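Local coordinates for protein taurocyamine kinase (Schistosoma mansoni, PDB 4WOD) that reversibly transfers phosphate between ATP and taurocyamine, as a duplicated, magnesium-dependent phosphagen kinase whose first repeat holds a bound arginine here, at residues A[10-15]-A[53-58]; A[225-230]-A[241-246]; A[387-392]-A[441-446]; A[481-486]-A[641-646]; A[490-495]-A[616-621]. The protein carries 4 engineered substitutions. All coordinates share one frame; numbering follows the deposited sequence.

Interaction 1: A[10-15]-A[53-58]; sequences QVKIRN and NAYNPG. Engineered in segment 10-15: V11 (natural residue Ala).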
# COMPACT_ATOMS: atom_id res chain seq x y z
N GLN A 10 14.37 9.53 -25.82
CA GLN A 10 14.16 10.34 -24.62
C GLN A 10 12.89 11.19 -24.76
O GLN A 10 12.04 11.18 -23.87
CB GLN A 10 15.35 11.26 -24.35
CG GLN A 10 15.18 12.10 -23.09
CD GLN A 10 15.93 13.42 -23.16
OE1 GLN A 10 16.04 14.02 -24.22
NE2 GLN A 10 16.48 13.87 -22.02
N VAL A 11 12.78 11.92 -25.85
CA VAL A 11 11.56 12.68 -26.13
C VAL A 11 10.28 11.82 -26.09
O VAL A 11 9.28 12.22 -25.49
CB VAL A 11 11.67 13.40 -27.47
CG1 VAL A 11 10.30 13.92 -27.94
CG2 VAL A 11 12.66 14.55 -27.33
N LYS A 12 10.31 10.63 -26.70
CA LYS A 12 9.17 9.72 -26.67
C LYS A 12 8.80 9.31 -25.24
O LYS A 12 7.63 9.38 -24.83
CB LYS A 12 9.45 8.46 -27.50
CG LYS A 12 9.41 8.67 -29.01
CD LYS A 12 9.67 7.37 -29.76
CE LYS A 12 9.31 7.50 -31.22
NZ LYS A 12 7.83 7.55 -31.42
N ILE A 13 9.81 8.90 -24.49
CA ILE A 13 9.62 8.50 -23.11
C ILE A 13 9.12 9.67 -22.25
O ILE A 13 8.23 9.50 -21.42
CB ILE A 13 10.93 7.93 -22.53
CG1 ILE A 13 11.29 6.63 -23.27
CG2 ILE A 13 10.79 7.69 -21.04
CD1 ILE A 13 12.73 6.12 -23.06
N ARG A 14 9.68 10.86 -22.44
CA ARG A 14 9.25 12.01 -21.64
C ARG A 14 7.85 12.50 -22.02
O ARG A 14 7.07 12.87 -21.16
CB ARG A 14 10.25 13.15 -21.78
CG ARG A 14 11.42 12.97 -20.87
CD ARG A 14 12.33 14.18 -20.92
NE ARG A 14 13.28 14.16 -19.83
CZ ARG A 14 14.19 15.10 -19.62
NH1 ARG A 14 14.27 16.12 -20.45
NH2 ARG A 14 15.01 15.00 -18.58
N ASN A 15 7.54 12.48 -23.31
CA ASN A 15 6.23 12.93 -23.78
C ASN A 15 5.10 11.95 -23.47
O ASN A 15 3.93 12.24 -23.74
CB ASN A 15 6.26 13.18 -25.29
CG ASN A 15 6.92 14.50 -25.65
OD1 ASN A 15 7.17 15.34 -24.78
ND2 ASN A 15 7.21 14.68 -26.94
N ASN A 53 11.64 1.01 -23.23
CA ASN A 53 10.87 1.95 -22.41
C ASN A 53 10.04 2.90 -23.26
O ASN A 53 8.97 3.35 -22.85
CB ASN A 53 11.77 2.75 -21.49
CG ASN A 53 12.47 1.88 -20.48
OD1 ASN A 53 13.70 1.78 -20.48
ND2 ASN A 53 11.70 1.25 -19.59
N ALA A 54 10.56 3.23 -24.44
CA ALA A 54 9.86 4.14 -25.35
C ALA A 54 8.54 3.56 -25.84
O ALA A 54 7.65 4.31 -26.23
CB ALA A 54 10.76 4.48 -26.54
N TYR A 55 8.43 2.24 -25.87
CA TYR A 55 7.27 1.60 -26.47
C TYR A 55 6.43 0.86 -25.46
O TYR A 55 5.28 0.54 -25.73
CB TYR A 55 7.71 0.65 -27.59
CG TYR A 55 8.51 1.41 -28.61
CD1 TYR A 55 7.90 2.38 -29.41
CD2 TYR A 55 9.87 1.21 -28.74
CE1 TYR A 55 8.64 3.10 -30.33
CE2 TYR A 55 10.62 1.93 -29.67
CZ TYR A 55 10.00 2.87 -30.45
OH TYR A 55 10.73 3.58 -31.37
N ASN A 56 6.99 0.61 -24.28
CA ASN A 56 6.25 -0.03 -23.21
C ASN A 56 6.24 0.84 -21.95
O ASN A 56 7.09 0.69 -21.07
CB ASN A 56 6.85 -1.40 -22.93
CG ASN A 56 6.85 -2.29 -24.16
OD1 ASN A 56 7.83 -2.34 -24.90
ND2 ASN A 56 5.73 -2.97 -24.39
N PRO A 57 5.26 1.75 -21.85
CA PRO A 57 5.25 2.68 -20.72
C PRO A 57 5.08 2.02 -19.34
O PRO A 57 5.41 2.65 -18.34
CB PRO A 57 4.06 3.61 -21.03
CG PRO A 57 3.21 2.84 -22.01
CD PRO A 57 4.15 1.98 -22.80
N GLY A 58 4.61 0.78 -19.30
CA GLY A 58 4.43 0.08 -18.04
C GLY A 58 5.74 -0.43 -17.46
O GLY A 58 5.82 -0.74 -16.28
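K12 is the first residue of 10-15 to meet the loosening end of helix 46-55. Its CB faces the methyl of A54 at 4.3 Å from CB to CB, and the rest of the chain runs out along the surface until a bend at chi4 (-72°). That path carries it obliquely past Y55: K12 CE lies 4.2 Å from Y55 OH, a loose van der Waals approach. E4, in the loop before helix 6-14, is touched by both side chains.

I13 comes next and makes the buried half of the contact. With CG1 beside the backbone N and opposite the carbonyl carbon (chi1 -65°), the ethyl branch is swung onto the neighbouring backbone, so that I13 CG1 sits 3.5 Å from A54 CA. One carbon further, I13 CD1 rests 3.8 Å from N53 CB. The amide of N53 leads the other way and is held at both ends, OD1 by the hydroxyl of T23 and ND2 by the carbonyl of L61, a residue of the arginine pocket. Beyond I13 the helix turns its side chains from 53-58, and R14 is salt-bridged to D29. Two short helices joined by an isoleucine and an alanine in this way belong to the small all-helical N-terminal domain of phosphagen kinases, here close to the bound arginine, about 6 Å from the side chain of N53.

Interaction 2: A[225-230]-A[241-246]; sequences IRVISM and KRLADA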
# COMPACT_ATOMS: atom_id res chain seq x y z
N ILE A 225 21.78 -17.75 -19.23
CA ILE A 225 21.31 -18.93 -18.51
C ILE A 225 20.33 -18.52 -17.42
O ILE A 225 20.60 -17.58 -16.66
CB ILE A 225 22.46 -19.70 -17.85
CG1 ILE A 225 23.71 -19.70 -18.74
CG2 ILE A 225 22.01 -21.10 -17.50
CD1 ILE A 225 24.98 -20.22 -18.08
N ARG A 226 19.21 -19.22 -17.35
CA ARG A 226 18.33 -19.12 -16.20
C ARG A 226 18.16 -20.53 -15.65
O ARG A 226 17.76 -21.44 -16.38
CB ARG A 226 16.96 -18.49 -16.54
CG ARG A 226 16.20 -18.13 -15.27
CD ARG A 226 14.97 -17.23 -15.47
NE ARG A 226 15.20 -15.94 -16.13
CZ ARG A 226 16.12 -15.02 -15.81
NH1 ARG A 226 16.16 -13.89 -16.50
NH2 ARG A 226 17.01 -15.21 -14.83
N VAL A 227 18.53 -20.71 -14.39
CA VAL A 227 18.46 -22.02 -13.75
C VAL A 227 17.38 -22.02 -12.67
O VAL A 227 17.30 -21.11 -11.81
CB VAL A 227 19.81 -22.41 -13.14
CG1 VAL A 227 19.83 -23.89 -12.77
CG2 VAL A 227 20.94 -22.10 -14.12
N ILE A 228 16.54 -23.05 -12.72
CA ILE A 228 15.36 -23.17 -11.88
C ILE A 228 15.26 -24.57 -11.28
O ILE A 228 15.28 -25.56 -12.02
CB ILE A 228 14.09 -22.89 -12.69
CG1 ILE A 228 14.22 -21.54 -13.41
CG2 ILE A 228 12.84 -22.97 -11.81
CD1 ILE A 228 13.29 -21.36 -14.57
N SER A 229 15.23 -24.64 -9.95
CA SER A 229 14.93 -25.86 -9.20
C SER A 229 13.49 -25.76 -8.65
O SER A 229 13.10 -24.71 -8.18
CB SER A 229 15.95 -26.06 -8.08
OG SER A 229 15.69 -27.25 -7.34
N MET A 230 12.73 -26.84 -8.68
CA MET A 230 11.36 -26.78 -8.27
C MET A 230 10.77 -28.14 -7.90
O MET A 230 11.22 -29.12 -8.35
CB MET A 230 10.53 -26.17 -9.35
CG MET A 230 10.36 -27.01 -10.57
SD MET A 230 11.77 -27.06 -11.63
CE MET A 230 11.08 -27.55 -13.19
N LYS A 241 19.43 -26.59 -2.24
CA LYS A 241 20.65 -27.38 -2.37
C LYS A 241 20.83 -27.87 -3.80
O LYS A 241 21.94 -27.82 -4.33
CB LYS A 241 20.64 -28.58 -1.43
CG LYS A 241 21.10 -28.26 -0.02
CD LYS A 241 21.11 -29.50 0.87
CE LYS A 241 21.20 -29.08 2.34
NZ LYS A 241 21.53 -30.21 3.29
N ARG A 242 19.75 -28.35 -4.41
CA ARG A 242 19.82 -28.86 -5.78
C ARG A 242 20.27 -27.76 -6.73
O ARG A 242 21.11 -27.98 -7.60
CB ARG A 242 18.46 -29.42 -6.23
CG ARG A 242 18.45 -30.03 -7.61
CD ARG A 242 17.03 -30.43 -7.98
NE ARG A 242 16.42 -31.00 -6.80
CZ ARG A 242 15.21 -30.72 -6.34
NH1 ARG A 242 14.41 -29.89 -6.99
NH2 ARG A 242 14.79 -31.31 -5.24
N LEU A 243 19.70 -26.57 -6.55
CA LEU A 243 20.10 -25.41 -7.34
C LEU A 243 21.55 -25.03 -7.11
O LEU A 243 22.29 -24.81 -8.07
CB LEU A 243 19.23 -24.21 -7.03
CG LEU A 243 19.58 -22.97 -7.86
CD1 LEU A 243 19.31 -23.20 -9.33
CD2 LEU A 243 18.80 -21.76 -7.36
N ALA A 244 21.96 -24.94 -5.85
CA ALA A 244 23.30 -24.48 -5.50
C ALA A 244 24.35 -25.43 -6.07
O ALA A 244 25.35 -24.98 -6.64
CB ALA A 244 23.45 -24.37 -4.00
N ASP A 245 24.12 -26.73 -5.91
CA ASP A 245 25.08 -27.73 -6.41
C ASP A 245 25.34 -27.57 -7.91
O ASP A 245 26.49 -27.58 -8.35
CB ASP A 245 24.61 -29.15 -6.14
CG ASP A 245 24.84 -29.59 -4.71
OD1 ASP A 245 25.61 -28.91 -3.99
OD2 ASP A 245 24.27 -30.63 -4.31
N ALA A 246 24.26 -27.40 -8.68
CA ALA A 246 24.36 -27.32 -10.13
C ALA A 246 25.14 -26.11 -10.61
O ALA A 246 25.99 -26.23 -11.51
CB ALA A 246 22.97 -27.32 -10.75
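R242 reaches from helix 236-251 to the hydroxyl of S229, and its side chain wraps round that oxygen as it goes. R242 CB starts 3.7 Å from S229 OG, CG passes at a similar range, and R242 CD closes to 3.5 Å of the same oxygen. The chain is extended through CG and CD and then bends at chi3 (-41°), which brings the guanidinium back across the serine. NE has a long, weak ion pair with E159. At the tip, R242 NH1 stands 3.0 Å from S229 OG and 3.6 Å from M230 O, the carbonyl lying near the guanidinium plane at its edge. NH1 is hydrogen-bonded to the carbonyl of N214 and NH2 to the side chain of Q231, whereas S229 OG is bonded to V239 O, earlier on the helix. Hydrogen bonds to one backbone and one side-chain oxygen thus help fix the rotation of this buried guanidinium.

The neighbouring L243 supplies the apolar half. L243 CB packs 3.9 Å from S229 CB, and L243 CD1 presses to 3.5 Å of V227 CG1. V227 and S229 alternate along the strand and so both face the helix, while I228 between them turns to the other side of the sheet.

The axes of the two segments pass 7.9 Å apart at 149°, so the helix returns roughly antiparallel over the strand that precedes it. That strand lies between strands 215-219 and 117-126 of the eight-stranded catalytic sheet, and L243 extends over the latter to touch V122.

Interaction 3: A[387-392]-A[441-446]; sequences RKYLTP and DPLICD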
# COMPACT_ATOMS: atom_id res chain seq x y z
N ARG A 387 -2.68 2.16 23.38
CA ARG A 387 -1.78 1.29 24.13
C ARG A 387 -1.90 1.44 25.65
O ARG A 387 -1.86 0.45 26.38
CB ARG A 387 -0.32 1.56 23.73
CG ARG A 387 0.65 0.75 24.53
CD ARG A 387 2.05 0.77 23.96
NE ARG A 387 2.87 -0.24 24.63
CZ ARG A 387 4.07 -0.00 25.14
NH1 ARG A 387 4.62 1.20 25.04
NH2 ARG A 387 4.74 -0.98 25.74
N LYS A 388 -2.04 2.67 26.11
CA LYS A 388 -2.04 2.96 27.54
C LYS A 388 -3.11 2.15 28.30
O LYS A 388 -2.87 1.71 29.43
CB LYS A 388 -2.24 4.46 27.77
CG LYS A 388 -2.15 4.90 29.21
CD LYS A 388 -2.30 6.41 29.28
CE LYS A 388 -2.45 6.88 30.71
NZ LYS A 388 -2.59 8.37 30.74
N TYR A 389 -4.27 1.95 27.68
CA TYR A 389 -5.36 1.27 28.38
C TYR A 389 -5.50 -0.18 27.97
O TYR A 389 -6.40 -0.87 28.43
CB TYR A 389 -6.67 2.03 28.18
CG TYR A 389 -6.59 3.34 28.91
CD1 TYR A 389 -6.83 3.41 30.29
CD2 TYR A 389 -6.19 4.50 28.26
CE1 TYR A 389 -6.71 4.60 30.98
CE2 TYR A 389 -6.08 5.69 28.94
CZ TYR A 389 -6.34 5.74 30.30
OH TYR A 389 -6.21 6.93 30.97
N LEU A 390 -4.59 -0.64 27.11
CA LEU A 390 -4.56 -2.04 26.74
C LEU A 390 -3.72 -2.82 27.75
O LEU A 390 -2.60 -3.23 27.45
CB LEU A 390 -4.02 -2.23 25.34
CG LEU A 390 -4.31 -3.60 24.72
CD1 LEU A 390 -5.79 -3.72 24.37
CD2 LEU A 390 -3.46 -3.84 23.48
N THR A 391 -4.26 -3.01 28.95
CA THR A 391 -3.52 -3.67 30.04
C THR A 391 -3.57 -5.20 29.90
O THR A 391 -4.37 -5.73 29.13
CB THR A 391 -4.07 -3.25 31.43
OG1 THR A 391 -5.42 -3.69 31.57
CG2 THR A 391 -3.98 -1.73 31.62
N PRO A 392 -2.68 -5.91 30.63
CA PRO A 392 -2.77 -7.37 30.66
C PRO A 392 -4.15 -7.88 31.05
O PRO A 392 -4.65 -8.83 30.44
CB PRO A 392 -1.74 -7.74 31.73
CG PRO A 392 -0.68 -6.69 31.57
CD PRO A 392 -1.42 -5.42 31.23
N ASP A 441 -13.95 3.18 28.17
CA ASP A 441 -14.43 4.24 29.06
C ASP A 441 -13.29 5.00 29.75
O ASP A 441 -13.32 6.23 29.77
CB ASP A 441 -15.39 3.69 30.11
CG ASP A 441 -16.06 4.80 30.89
OD1 ASP A 441 -16.94 5.48 30.31
OD2 ASP A 441 -15.71 5.00 32.07
N PRO A 442 -12.29 4.30 30.31
CA PRO A 442 -11.20 5.10 30.88
C PRO A 442 -10.44 5.90 29.80
O PRO A 442 -10.05 7.05 30.04
CB PRO A 442 -10.28 4.05 31.53
CG PRO A 442 -10.63 2.75 30.88
CD PRO A 442 -12.11 2.85 30.58
N LEU A 443 -10.28 5.30 28.62
CA LEU A 443 -9.64 5.95 27.48
C LEU A 443 -10.34 7.25 27.08
O LEU A 443 -9.69 8.26 26.76
CB LEU A 443 -9.60 4.99 26.29
CG LEU A 443 -8.80 5.38 25.03
CD1 LEU A 443 -8.25 4.14 24.33
CD2 LEU A 443 -9.65 6.23 24.07
N ILE A 444 -11.67 7.19 27.04
CA ILE A 444 -12.51 8.33 26.67
C ILE A 444 -12.39 9.42 27.72
O ILE A 444 -12.18 10.59 27.40
CB ILE A 444 -13.99 7.87 26.53
CG1 ILE A 444 -14.18 7.08 25.22
CG2 ILE A 444 -14.97 9.03 26.60
CD1 ILE A 444 -15.47 6.25 25.18
N CYS A 445 -12.51 9.02 28.98
CA CYS A 445 -12.34 9.91 30.12
C CYS A 445 -11.00 10.64 30.09
O CYS A 445 -10.95 11.86 30.31
CB CYS A 445 -12.47 9.12 31.41
SG CYS A 445 -14.18 8.70 31.82
N ASP A 446 -9.93 9.90 29.82
CA ASP A 446 -8.58 10.45 29.66
C ASP A 446 -8.49 11.44 28.50
O ASP A 446 -8.10 12.59 28.68
CB ASP A 446 -7.58 9.31 29.46
CG ASP A 446 -6.13 9.73 29.73
OD1 ASP A 446 -5.81 10.94 29.63
OD2 ASP A 446 -5.31 8.83 30.03
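Y389 lays one face of its ring on helix 437-448 in the helical N-terminal domain of the second repeat, a CH-pi contact flanked by a salt bridge between K388 and D446. The helix backbone itself is the partner. L443 CA is 4.1 Å from the ring centroid and 23° off the ring normal, while L443 N stands over the middle of the same face and P442 C nearer the rim. P442 and the tyrosine slide past each other in opposite directions, with Y389 CE1 3.7 Å from P442 CB. L443 crosses more obliquely, its CB 4.0 Å from Y389 CD2. On the opposite face lies CG of K388, so the ring is sandwiched between its own predecessor and the helix.

D446, one turn after P442, meets the ring at the hydroxyl edge, with its carboxylate plane 87° from that of the ring. OD2 lies in the ring plane and accepts a hydrogen bond from Y389 OH; the modelled length of 2.3 Å is doubtfully short. K388 approaches from the opposing direction on a fully extended chain whose CG is trans to the backbone N (chi1 -175°). The lysine probably favours the ionised carboxylate. Past the tyrosine, T391 caps the next helix through I394 N. In the salt bridge, K388 NZ reaches the syn lone pair of D446 OD2 at 2.8 Å.

Interaction 4: A[481-486]-A[641-646]; sequences VSTRVR and ASVLLK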
# COMPACT_ATOMS: atom_id res chain seq x y z
N VAL A 481 -10.78 34.18 6.59
CA VAL A 481 -10.95 33.78 5.20
C VAL A 481 -12.24 32.97 4.99
O VAL A 481 -12.97 33.18 4.02
CB VAL A 481 -9.76 32.96 4.71
CG1 VAL A 481 -9.98 32.49 3.27
CG2 VAL A 481 -8.47 33.78 4.82
N SER A 482 -12.53 32.06 5.91
CA SER A 482 -13.72 31.23 5.78
C SER A 482 -14.09 30.54 7.08
O SER A 482 -13.26 30.37 7.97
CB SER A 482 -13.53 30.18 4.68
OG SER A 482 -12.46 29.30 5.00
N THR A 483 -15.35 30.13 7.17
CA THR A 483 -15.89 29.50 8.37
C THR A 483 -16.52 28.16 8.00
O THR A 483 -17.03 27.99 6.89
CB THR A 483 -16.92 30.43 9.05
OG1 THR A 483 -16.32 31.71 9.28
CG2 THR A 483 -17.41 29.85 10.39
N ARG A 484 -16.49 27.22 8.94
CA ARG A 484 -16.90 25.85 8.70
C ARG A 484 -17.35 25.27 10.04
O ARG A 484 -16.73 25.53 11.08
CB ARG A 484 -15.71 25.06 8.10
CG ARG A 484 -15.96 23.59 7.67
CD ARG A 484 -14.59 22.94 7.33
NE ARG A 484 -14.63 21.57 6.80
CZ ARG A 484 -14.46 20.47 7.53
NH1 ARG A 484 -14.28 20.55 8.83
NH2 ARG A 484 -14.48 19.26 6.95
N VAL A 485 -18.45 24.53 10.03
CA VAL A 485 -18.79 23.67 11.18
C VAL A 485 -19.17 22.31 10.62
O VAL A 485 -19.91 22.22 9.67
CB VAL A 485 -19.94 24.21 12.06
CG1 VAL A 485 -20.08 23.35 13.34
CG2 VAL A 485 -19.71 25.66 12.42
N ARG A 486 -18.66 21.25 11.23
CA ARG A 486 -19.08 19.92 10.82
C ARG A 486 -19.44 19.05 12.02
O ARG A 486 -19.05 19.36 13.16
CB ARG A 486 -18.00 19.24 9.98
CG ARG A 486 -16.71 18.92 10.70
CD ARG A 486 -16.73 17.55 11.43
NE ARG A 486 -15.41 17.21 11.97
CZ ARG A 486 -15.19 16.55 13.10
NH1 ARG A 486 -16.20 16.15 13.87
NH2 ARG A 486 -13.95 16.28 13.47
N ALA A 641 -16.19 23.24 14.91
CA ALA A 641 -16.34 24.53 14.26
C ALA A 641 -14.98 25.16 14.08
O ALA A 641 -14.14 25.13 14.98
CB ALA A 641 -17.24 25.44 15.06
N SER A 642 -14.76 25.78 12.94
CA SER A 642 -13.43 26.26 12.64
C SER A 642 -13.45 27.49 11.76
O SER A 642 -14.46 27.78 11.10
CB SER A 642 -12.60 25.15 11.99
OG SER A 642 -13.10 24.84 10.70
N VAL A 643 -12.34 28.22 11.77
CA VAL A 643 -12.14 29.34 10.85
C VAL A 643 -10.76 29.27 10.24
O VAL A 643 -9.82 28.77 10.85
CB VAL A 643 -12.30 30.72 11.56
CG1 VAL A 643 -13.74 30.95 11.98
CG2 VAL A 643 -11.33 30.85 12.74
N LEU A 644 -10.65 29.79 9.03
CA LEU A 644 -9.35 30.06 8.45
C LEU A 644 -8.98 31.50 8.83
O LEU A 644 -9.55 32.46 8.30
CB LEU A 644 -9.37 29.85 6.94
CG LEU A 644 -8.01 29.66 6.28
CD1 LEU A 644 -7.15 28.74 7.14
CD2 LEU A 644 -8.20 29.07 4.91
N LEU A 645 -8.04 31.64 9.77
CA LEU A 645 -7.76 32.93 10.40
C LEU A 645 -6.40 33.52 10.01
O LEU A 645 -5.36 32.85 10.11
CB LEU A 645 -7.84 32.79 11.92
CG LEU A 645 -7.76 34.06 12.77
CD1 LEU A 645 -8.95 34.97 12.51
CD2 LEU A 645 -7.67 33.71 14.25
N LYS A 646 -6.41 34.78 9.58
CA LYS A 646 -5.17 35.51 9.29
C LYS A 646 -4.71 36.33 10.48
O LYS A 646 -5.29 37.37 10.79
CB LYS A 646 -5.34 36.41 8.07
CG LYS A 646 -5.80 35.69 6.82
CD LYS A 646 -5.69 36.58 5.60
CE LYS A 646 -6.47 37.85 5.79
NZ LYS A 646 -6.48 38.67 4.55
O HOH W 1 -14.79 22.62 11.14
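Strands 482-486 and 641-646 run antiparallel, their axes 4.6 Å apart at 161°, as inner neighbours in the eight-stranded sheet of the second phosphagen kinase catalytic domain. R484 and S642 form a hydrogen-bonded pair, R484 N to S642 O at 3.0 Å and the straighter S642 N to R484 O at 2.7 Å. Further along, L644 N reaches S482 O, and V481 N reaches L644 O at 2.7 Å, just where the first chain turns a corner.

The side chains sort onto two faces. T483, V485, A641 and V643 share one, where V485 CG2 meets A641 CB at 3.6 Å and T483 and V643 lie side by side; helix 599-614 packs against T483 and V485 here. T483 OG1 is bonded to the carbonyl of G596. S482, R484, S642 and L644 share the other face. At the corner V481 CB presses against L644 CB at 3.8 Å, while V481 CG2 meets the stem of K646.

R484 extends from CG to NE, with CG opposite its backbone N (chi1 -175°), and ends close to R589. Both arginines, like other residues of the two strands, are predicted to bind ATP, and the pair would be consistent with a site for its phosphates. A water ties R484 to the second strand: it accepts from R484 NH1 at 3.1 Å and lies 2.8 Å from S642 OG.

Interaction 5: A[490-495]-A[616-621]; sequences SVEGFL and SMKFAH. Engineered in segment 490-495: G493 (natural residue Asp).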
# COMPACT_ATOMS: atom_id res chain seq x y z
N SER A 490 -23.28 8.46 13.03
CA SER A 490 -23.41 7.05 12.74
C SER A 490 -24.88 6.74 12.62
O SER A 490 -25.71 7.36 13.30
CB SER A 490 -22.78 6.19 13.86
OG SER A 490 -21.41 6.49 14.04
N VAL A 491 -25.21 5.78 11.77
CA VAL A 491 -26.57 5.37 11.55
C VAL A 491 -26.83 4.09 12.34
O VAL A 491 -26.07 3.11 12.21
CB VAL A 491 -26.86 5.14 10.05
CG1 VAL A 491 -28.30 4.59 9.84
CG2 VAL A 491 -26.62 6.43 9.23
N GLU A 492 -27.88 4.10 13.15
CA GLU A 492 -28.25 2.91 13.92
C GLU A 492 -28.43 1.67 13.06
O GLU A 492 -29.00 1.74 11.97
CB GLU A 492 -29.54 3.14 14.70
CG GLU A 492 -29.36 3.80 16.05
CD GLU A 492 -30.65 3.83 16.85
OE1 GLU A 492 -31.59 3.09 16.48
OE2 GLU A 492 -30.73 4.58 17.84
N GLY A 493 -27.94 0.54 13.55
CA GLY A 493 -28.12 -0.71 12.84
C GLY A 493 -26.99 -1.15 11.93
O GLY A 493 -26.99 -2.29 11.46
N PHE A 494 -26.04 -0.26 11.66
CA PHE A 494 -24.92 -0.59 10.78
C PHE A 494 -23.57 -0.70 11.48
O PHE A 494 -23.21 0.14 12.32
CB PHE A 494 -24.80 0.47 9.67
CG PHE A 494 -25.94 0.43 8.69
CD1 PHE A 494 -25.88 -0.39 7.56
CD2 PHE A 494 -27.09 1.16 8.93
CE1 PHE A 494 -26.95 -0.44 6.67
CE2 PHE A 494 -28.15 1.11 8.05
CZ PHE A 494 -28.08 0.31 6.92
N LEU A 495 -22.81 -1.71 11.09
CA LEU A 495 -21.40 -1.76 11.41
C LEU A 495 -20.73 -0.50 10.86
O LEU A 495 -21.19 0.08 9.87
CB LEU A 495 -20.75 -3.01 10.81
CG LEU A 495 -21.23 -4.33 11.39
CD1 LEU A 495 -20.47 -5.49 10.74
CD2 LEU A 495 -21.04 -4.30 12.89
N SER A 616 -34.87 10.72 8.15
CA SER A 616 -34.92 9.46 7.40
C SER A 616 -34.16 8.30 8.06
O SER A 616 -34.15 7.17 7.55
CB SER A 616 -34.36 9.65 5.98
OG SER A 616 -35.15 10.58 5.23
N MET A 617 -33.52 8.58 9.19
CA MET A 617 -32.74 7.55 9.86
C MET A 617 -32.45 7.93 11.31
O MET A 617 -32.43 9.11 11.66
CB MET A 617 -31.43 7.32 9.10
CG MET A 617 -30.52 8.54 9.14
SD MET A 617 -29.29 8.59 7.83
CE MET A 617 -30.32 9.11 6.45
N LYS A 618 -32.22 6.92 12.15
CA LYS A 618 -31.87 7.14 13.55
C LYS A 618 -30.35 7.23 13.70
O LYS A 618 -29.64 6.34 13.23
CB LYS A 618 -32.42 5.99 14.42
CG LYS A 618 -33.92 5.74 14.26
CD LYS A 618 -34.48 4.85 15.37
CE LYS A 618 -36.01 4.84 15.35
NZ LYS A 618 -36.58 3.94 16.39
N PHE A 619 -29.85 8.31 14.31
CA PHE A 619 -28.42 8.45 14.57
C PHE A 619 -28.03 7.66 15.81
O PHE A 619 -28.70 7.74 16.82
CB PHE A 619 -28.02 9.92 14.78
CG PHE A 619 -28.24 10.78 13.58
CD1 PHE A 619 -28.07 10.27 12.30
CD2 PHE A 619 -28.68 12.08 13.73
CE1 PHE A 619 -28.30 11.07 11.19
CE2 PHE A 619 -28.90 12.89 12.61
CZ PHE A 619 -28.71 12.38 11.35
N ALA A 620 -26.95 6.88 15.74
CA ALA A 620 -26.48 6.18 16.94
C ALA A 620 -26.15 7.18 18.09
O ALA A 620 -25.36 8.10 17.92
CB ALA A 620 -25.24 5.33 16.59
N HIS A 621 -26.78 7.00 19.25
CA HIS A 621 -26.60 7.95 20.36
C HIS A 621 -26.50 7.22 21.70
O HIS A 621 -27.17 6.22 21.92
CB HIS A 621 -27.76 8.96 20.39
CG HIS A 621 -27.59 10.05 21.41
ND1 HIS A 621 -27.99 9.92 22.72
CD2 HIS A 621 -27.09 11.31 21.29
CE1 HIS A 621 -27.72 11.05 23.37
NE2 HIS A 621 -27.18 11.90 22.52
O HOH W 2 -23.89 9.25 15.70
O HOH W 3 -28.74 5.31 19.32
O HOH W 4 -34.54 3.17 18.14
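F619 turns the edge of its ring toward S490: the serine carbonyl oxygen lies near the ring plane, with F619 CD1 3.9 Å from S490 O, and M588 of strand 588-595 also touches the F619 side chain. The second flat group, the carboxylate of E492, crosses the stem of K618 at a slant, where E492 OE1 is 3.6 Å from K618 CD. F494, the third, keeps the carbonyl of V491 at its own edge.

Between these groups the two loops are bridged once as backbones, at V491 and F619. E492 N donates almost straight to K618 O at 2.8 Å (N-H...O 171°). A620 N binds S490 O at the same 2.8 Å but from 46° above the carbonyl plane. A water adds a further link from S490 N to A620 O. V491 then opens a type II turn to F494, with the engineered G493 at its third position. On the buried side the V491 and M617 side chains cross at about a right angle, V491 CG2 3.7 Å from M617 SD, and S490 OG is held by the carbonyl of I628.

The charged ends stay separate, E492 OE1 being 5.1 Å from K618 NZ. One water, 2.8 Å from K618 NZ and only weakly bonded to OE1, spans them; another joins OE2 to H621 N. The electrostatic attraction is thus probably softened by solvent, and the backbone bonds, with the V491-M617 apolar contact, set the register of the two loops.

How the interactions relate
Interactions 1 and 2 belong to the first repeat, and interactions 3, 4 and 5 to the second. In the first, the helical contact and the strand-helix contact have centres 36 Å apart and approach the bound arginine from different domains: the side chain of N53 comes within about 6 Å of it, and R226 of interaction 2 touches it. In the second, interaction 5 continues directly from the strand 480-489 of interaction 4, nested within the loop that pairing closes. Interaction 3 again lies in the helical domain, about 12 Å from interaction 5 at the nearest atoms. The side chains of L443 and S490 lie about 8 and 10 Å from that of C631, the predicted active-site cysteine.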